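PDB 3ZS6: periplasmic oligopeptide-binding protein from Burkholderia pseudomallei, which probably binds short peptides in the periplasm and delivers them to an ABC transporter for uptake into the cell. Local coordinates for residues E289-K294 / A365-S370; A323-P326 / D332-K335. One frame throughout, in Å; residues are numbered along the deposited sequence. Where two conformers were deposited one is given.

Interaction 1 (E289-K294 / A365-S370); sequences EILTSK and ALFAAS
Phe367 of helix 359-376 reaches across to helix 288-296 and brings its ring to two consecutive residues there, Ile290 and Leu291. This is apolar helix-to-helix packing within an alpha/beta lobe of a family 5 periplasmic binding protein, and a single aromatic ring does the work on one side. Ile290 offers its CG2 methyl, 4.0 Å from Phe367 CE1 and nearly as close to CZ, and the two side chains cross at about a right angle. Leu291 comes at the ring obliquely, on the CD2-CE2 side: its CB lies 3.9 Å from Phe367 CE2, while the CD1 methyl reaches CD2 at 4.0 Å. The phenyl extends straight out from its helix because CG stands anti to the backbone N (chi1 180°), which carries the ring across a gap of 7.6 Å between Phe367 CA and Leu291 CA.

Behind this first shell, both helices rest on strands. Leu291 and its neighbour Thr292 touch Phe473 of strand 470-480, whereas Ala365 and Ala368, on the far helix, pack on Tyr264 of strand 260-266. Ala365, Leu366 and Ala369 also meet Leu382 of strand 379-385. In the helix of Ile290 and Leu291, a wider pi-type turn spans 291-294. Ile290 itself is held at both ends of its backbone: its N is hydrogen-bonded to Asp287 OD1, and Lys294 N donates to Ile290 O at 2.9 Å.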
ATOM      1  N   GLU A 289       9.672  17.186 -13.590  1.00 18.20           N
ATOM      2  CA  GLU A 289       8.778  18.255 -13.992  1.00 23.40           C
ATOM      3  C   GLU A 289       8.159  17.906 -15.343  1.00 24.32           C
ATOM      4  O   GLU A 289       6.942  17.975 -15.512  1.00 22.03           O
ATOM      5  CB  GLU A 289       9.528  19.590 -14.061  1.00 29.83           C
ATOM      6  CG  GLU A 289       8.737  20.760 -13.502  1.00 41.83           C
ATOM      7  CD  GLU A 289       7.417  20.972 -14.222  1.00 52.12           C
ATOM      8  OE1 GLU A 289       7.368  20.752 -15.451  0.33 52.66           O
ATOM      9  OE2 GLU A 289       6.428  21.354 -13.559  0.57 55.28           O
ATOM     10  N   ILE A 290       9.006  17.511 -16.289  1.00 22.87           N
ATOM     11  CA  ILE A 290       8.550  17.053 -17.595  1.00 20.61           C
ATOM     12  C   ILE A 290       7.715  15.780 -17.474  1.00 21.24           C
ATOM     13  O   ILE A 290       6.682  15.635 -18.132  1.00 25.90           O
ATOM     14  CB  ILE A 290       9.745  16.806 -18.543  1.00 23.10           C
ATOM     15  CG1 ILE A 290      10.448  18.129 -18.871  1.00 28.41           C
ATOM     16  CG2 ILE A 290       9.285  16.133 -19.818  1.00 23.56           C
ATOM     17  CD1 ILE A 290      11.740  17.951 -19.638  1.00 31.70           C
ATOM     18  N   LEU A 291       8.168  14.863 -16.624  1.00 19.19           N
ATOM     19  CA  LEU A 291       7.457  13.616 -16.382  1.00 17.18           C
ATOM     20  C   LEU A 291       6.005  13.888 -16.011  1.00 16.08           C
ATOM     21  O   LEU A 291       5.088  13.325 -16.602  1.00 19.98           O
ATOM     22  CB  LEU A 291       8.153  12.805 -15.277  1.00 14.53           C
ATOM     23  CG  LEU A 291       7.466  11.498 -14.854  1.00 18.67           C
ATOM     24  CD1 LEU A 291       7.138  10.622 -16.064  1.00 24.53           C
ATOM     25  CD2 LEU A 291       8.322  10.728 -13.846  1.00 11.29           C
ATOM     26  N   THR A 292       5.798  14.772 -15.040  1.00 21.18           N
ATOM     27  CA  THR A 292       4.456  15.031 -14.531  1.00 15.03           C
ATOM     28  C   THR A 292       3.614  15.946 -15.429  1.00 20.11           C
ATOM     29  O   THR A 292       2.423  15.694 -15.644  1.00 18.13           O
ATOM     30  CB  THR A 292       4.482  15.588 -13.096  1.00 16.76           C
ATOM     31  OG1 THR A 292       5.345  16.730 -13.044  1.00 22.01           O
ATOM     32  CG2 THR A 292       4.990  14.526 -12.121  1.00 14.03           C
ATOM     33  N   SER A 293       4.224  16.991 -15.973  1.00 16.97           N
ATOM     34  CA  SER A 293       3.478  17.964 -16.762  0.63 19.08           C
ATOM     35  C   SER A 293       3.156  17.455 -18.163  1.00 25.00           C
ATOM     36  O   SER A 293       2.127  17.812 -18.736  1.00 31.96           O
ATOM     37  CB  SER A 293       4.233  19.292 -16.847  0.63 21.48           C
ATOM     38  OG  SER A 293       5.419  19.166 -17.615  0.63 19.65           O
ATOM     39  N   LYS A 294       4.032  16.618 -18.712  1.00 23.94           N
ATOM     40  CA  LYS A 294       3.896  16.186 -20.102  1.00 24.42           C
ATOM     41  C   LYS A 294       3.513  14.723 -20.309  1.00 28.32           C
ATOM     42  O   LYS A 294       2.949  14.368 -21.347  1.00 24.58           O
ATOM     43  CB  LYS A 294       5.188  16.470 -20.870  1.00 27.59           C
ATOM     44  CG  LYS A 294       5.587  17.942 -20.906  1.00 38.85           C
ATOM     45  CD  LYS A 294       6.815  18.145 -21.778  1.00 50.43           C
ATOM     46  CE  LYS A 294       7.315  19.586 -21.740  1.00 56.33           C
ATOM     47  NZ  LYS A 294       8.615  19.740 -22.465  1.00 55.53           N
ATOM     48  N   ALA A 365       8.489   4.320 -17.860  1.00 16.70           N
ATOM     49  CA  ALA A 365       9.714   3.553 -18.065  1.00 13.98           C
ATOM     50  C   ALA A 365      10.479   3.978 -19.330  1.00 19.85           C
ATOM     51  O   ALA A 365      11.708   4.103 -19.310  1.00 16.31           O
ATOM     52  CB  ALA A 365       9.406   2.066 -18.101  1.00 11.76           C
ATOM     53  N   LEU A 366       9.754   4.183 -20.429  1.00 16.87           N
ATOM     54  CA  LEU A 366      10.368   4.663 -21.665  1.00 16.37           C
ATOM     55  C   LEU A 366      11.038   6.019 -21.442  1.00 23.31           C
ATOM     56  O   LEU A 366      12.112   6.300 -21.988  1.00 16.00           O
ATOM     57  CB  LEU A 366       9.324   4.762 -22.790  1.00 16.49           C
ATOM     58  CG  LEU A 366       8.955   3.424 -23.442  1.00 24.34           C
ATOM     59  CD1 LEU A 366       7.659   3.511 -24.262  1.00 25.36           C
ATOM     60  CD2 LEU A 366      10.107   2.902 -24.297  1.00 21.37           C
ATOM     61  N   PHE A 367      10.393   6.860 -20.639  1.00 23.34           N
ATOM     62  CA  PHE A 367      10.956   8.162 -20.307  1.00 22.64           C
ATOM     63  C   PHE A 367      12.260   8.021 -19.524  1.00 20.26           C
ATOM     64  O   PHE A 367      13.266   8.631 -19.878  1.00 21.03           O
ATOM     65  CB  PHE A 367       9.955   9.007 -19.514  1.00 21.05           C
ATOM     66  CG  PHE A 367      10.482  10.367 -19.139  1.00 20.25           C
ATOM     67  CD1 PHE A 367      10.679  11.338 -20.110  1.00 26.40           C
ATOM     68  CD2 PHE A 367      10.775  10.674 -17.817  1.00 21.26           C
ATOM     69  CE1 PHE A 367      11.166  12.590 -19.773  1.00 29.37           C
ATOM     70  CE2 PHE A 367      11.257  11.928 -17.470  1.00 22.21           C
ATOM     71  CZ  PHE A 367      11.455  12.886 -18.448  1.00 23.69           C
ATOM     72  N   ALA A 368      12.239   7.220 -18.463  1.00 15.89           N
ATOM     73  CA  ALA A 368      13.445   6.975 -17.670  1.00 15.13           C
ATOM     74  C   ALA A 368      14.591   6.436 -18.523  1.00 19.57           C
ATOM     75  O   ALA A 368      15.729   6.912 -18.438  1.00 20.53           O
ATOM     76  CB  ALA A 368      13.150   6.022 -16.507  1.00 16.70           C
ATOM     77  N   ALA A 369      14.288   5.435 -19.338  1.00 16.93           N
ATOM     78  CA  ALA A 369      15.289   4.855 -20.221  1.00 16.23           C
ATOM     79  C   ALA A 369      15.952   5.918 -21.106  1.00 21.47           C
ATOM     80  O   ALA A 369      17.177   5.965 -21.210  1.00 22.02           O
ATOM     81  CB  ALA A 369      14.669   3.748 -21.074  1.00 15.25           C
ATOM     82  N   SER A 370      15.150   6.772 -21.741  1.00 21.36           N
ATOM     83  CA  SER A 370      15.704   7.763 -22.664  1.00 22.69           C
ATOM     84  C   SER A 370      16.508   8.810 -21.898  1.00 20.32           C
ATOM     85  O   SER A 370      17.576   9.242 -22.330  1.00 21.98           O
ATOM     86  CB  SER A 370      14.604   8.425 -23.506  1.00 29.97           C
ATOM     87  OG  SER A 370      13.949   9.454 -22.788  1.00 35.25           O
TER

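Interaction 2 (A323-P326 / D332-K335); sequences ASWP and DYAK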
ATOM      1  N   ALA A 323      17.581  19.705  -6.805  1.00 28.67           N
ATOM      2  CA  ALA A 323      16.238  19.880  -7.351  1.00 31.86           C
ATOM      3  C   ALA A 323      16.084  21.251  -8.014  1.00 37.23           C
ATOM      4  O   ALA A 323      15.237  21.443  -8.886  1.00 28.65           O
ATOM      5  CB  ALA A 323      15.190  19.697  -6.266  1.00 30.52           C
ATOM      6  N   SER A 324      16.912  22.207  -7.601  1.00 37.04           N
ATOM      7  CA  SER A 324      16.814  23.560  -8.134  1.00 39.01           C
ATOM      8  C   SER A 324      17.993  23.918  -9.035  1.00 42.87           C
ATOM      9  O   SER A 324      18.207  25.086  -9.355  1.00 47.33           O
ATOM     10  CB  SER A 324      16.683  24.574  -6.994  1.00 40.15           C
ATOM     11  OG  SER A 324      17.764  24.450  -6.088  1.00 43.57           O
ATOM     12  N   TRP A 325      18.753  22.909  -9.448  1.00 37.49           N
ATOM     13  CA  TRP A 325      19.881  23.120 -10.346  1.00 36.96           C
ATOM     14  C   TRP A 325      19.466  23.101 -11.816  1.00 39.94           C
ATOM     15  O   TRP A 325      18.561  22.368 -12.201  1.00 36.64           O
ATOM     16  CB  TRP A 325      20.952  22.051 -10.131  1.00 34.62           C
ATOM     17  CG  TRP A 325      21.618  22.076  -8.783  1.00 31.30           C
ATOM     18  CD1 TRP A 325      21.408  22.971  -7.772  1.00 30.07           C
ATOM     19  CD2 TRP A 325      22.601  21.154  -8.305  1.00 25.53           C
ATOM     20  NE1 TRP A 325      22.205  22.662  -6.693  1.00 27.82           N
ATOM     21  CE2 TRP A 325      22.946  21.549  -6.995  1.00 30.46           C
ATOM     22  CE3 TRP A 325      23.227  20.032  -8.859  1.00 25.84           C
ATOM     23  CZ2 TRP A 325      23.891  20.862  -6.230  1.00 36.17           C
ATOM     24  CZ3 TRP A 325      24.165  19.347  -8.095  1.00 25.36           C
ATOM     25  CH2 TRP A 325      24.485  19.765  -6.796  1.00 31.65           C
ATOM     26  N   PRO A 326      20.133  23.917 -12.643  1.00 37.31           N
ATOM     27  CA  PRO A 326      19.995  23.770 -14.092  1.00 35.52           C
ATOM     28  C   PRO A 326      20.266  22.321 -14.469  1.00 34.74           C
ATOM     29  O   PRO A 326      21.141  21.687 -13.874  1.00 36.11           O
ATOM     30  CB  PRO A 326      21.115  24.659 -14.635  1.00 34.20           C
ATOM     31  CG  PRO A 326      21.288  25.713 -13.590  1.00 35.16           C
ATOM     32  CD  PRO A 326      20.994  25.053 -12.271  1.00 33.60           C
ATOM     33  N   ASP A 332      26.163  17.082 -15.432  1.00 29.37           N
ATOM     34  CA  ASP A 332      27.605  17.125 -15.165  1.00 28.55           C
ATOM     35  C   ASP A 332      27.947  16.495 -13.818  1.00 24.60           C
ATOM     36  O   ASP A 332      28.840  15.653 -13.712  1.00 27.67           O
ATOM     37  CB  ASP A 332      28.113  18.569 -15.188  1.00 38.54           C
ATOM     38  CG  ASP A 332      28.213  19.132 -16.590  1.00 50.23           C
ATOM     39  OD1 ASP A 332      28.543  18.359 -17.515  1.00 54.33           O
ATOM     40  OD2 ASP A 332      27.965  20.347 -16.764  1.00 54.25           O
ATOM     41  N   TYR A 333      27.242  16.918 -12.779  1.00 25.98           N
ATOM     42  CA  TYR A 333      27.475  16.381 -11.449  1.00 25.01           C
ATOM     43  C   TYR A 333      27.254  14.865 -11.452  1.00 26.88           C
ATOM     44  O   TYR A 333      28.047  14.111 -10.893  1.00 23.49           O
ATOM     45  CB  TYR A 333      26.559  17.075 -10.441  1.00 28.21           C
ATOM     46  CG  TYR A 333      26.901  16.825  -8.989  1.00 31.07           C
ATOM     47  CD1 TYR A 333      26.498  15.657  -8.355  1.00 23.52           C
ATOM     48  CD2 TYR A 333      27.617  17.763  -8.248  1.00 29.97           C
ATOM     49  CE1 TYR A 333      26.801  15.422  -7.034  1.00 29.85           C
ATOM     50  CE2 TYR A 333      27.928  17.537  -6.919  1.00 33.66           C
ATOM     51  CZ  TYR A 333      27.516  16.361  -6.317  1.00 33.35           C
ATOM     52  OH  TYR A 333      27.808  16.115  -4.995  1.00 35.39           O
ATOM     53  N   ALA A 334      26.184  14.415 -12.104  1.00 27.70           N
ATOM     54  CA  ALA A 334      25.845  12.990 -12.100  1.00 20.79           C
ATOM     55  C   ALA A 334      26.868  12.148 -12.867  1.00 21.62           C
ATOM     56  O   ALA A 334      27.258  11.062 -12.420  1.00 22.97           O
ATOM     57  CB  ALA A 334      24.420  12.767 -12.653  1.00 18.18           C
ATOM     58  N   LYS A 335      27.298  12.642 -14.027  1.00 23.72           N
ATOM     59  CA  LYS A 335      28.354  11.969 -14.787  1.00 31.43           C
ATOM     60  C   LYS A 335      29.644  11.843 -13.973  1.00 27.76           C
ATOM     61  O   LYS A 335      30.335  10.825 -14.030  1.00 34.28           O
ATOM     62  CB  LYS A 335      28.626  12.688 -16.116  1.00 37.52           C
ATOM     63  CG  LYS A 335      27.647  12.319 -17.220  1.00 39.07           C
ATOM     64  CD  LYS A 335      28.037  12.917 -18.563  1.00 50.68           C
ATOM     65  CE  LYS A 335      27.794  14.415 -18.602  1.00 58.18           C
ATOM     66  NZ  LYS A 335      28.127  14.987 -19.938  1.00 62.50           N
TER
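An edge-to-face aromatic pair joins Trp325, in the loop leading into helix 327-340, to Tyr333 within that same helix, at the surface of the protein. The six-membered ring of the indole turns its edge toward the face of the tyrosine ring, with centroids 5.3 Å apart and planes at 62°. Trp325 CZ3 comes closest, 3.8 Å from Tyr333 CD2 and equally near CG. The adjacent CH2 sits over the same face but is displaced toward the rim, 4.0 Å from Tyr333 CD2. With CG anti to the carbonyl carbon (chi1 -65°), the indole is directed from the loop toward the helix.

Polar and cationic partners help orient the indole: NE1 donates a hydrogen bond to Asp321 OD1, and Arg329, one turn before Tyr333, makes a cation-pi contact with the ring system. Met284 of helix 276-285 touches both aromatic side chains, linking the pair to a second helix. The contact is thus a T-shaped Trp-Tyr pair at the start of an alpha-helix, with the loop residue just before the N-cap, Pro326, packed against the second turn.

In the fold
From the N terminus, the chain first reaches 289-294 on helix 288-296, passes through strand 301-302 and a long loop, and arrives at 323-326. Interaction 2 then closes a short loop, six residues on, at 332-335 in helix 327-340. After strand 350-356 the chain enters helix 359-376, where 365-370 closes the longer loop of interaction 1, so interaction 2 is nested inside it. Their centres lie about 17 Å apart, and their nearest atoms about 8 Å apart, without touching. Helix 359-376 connects the two regions: besides supplying 365-370, it presents Leu376 to Ala334 and Lys335 of interaction 2.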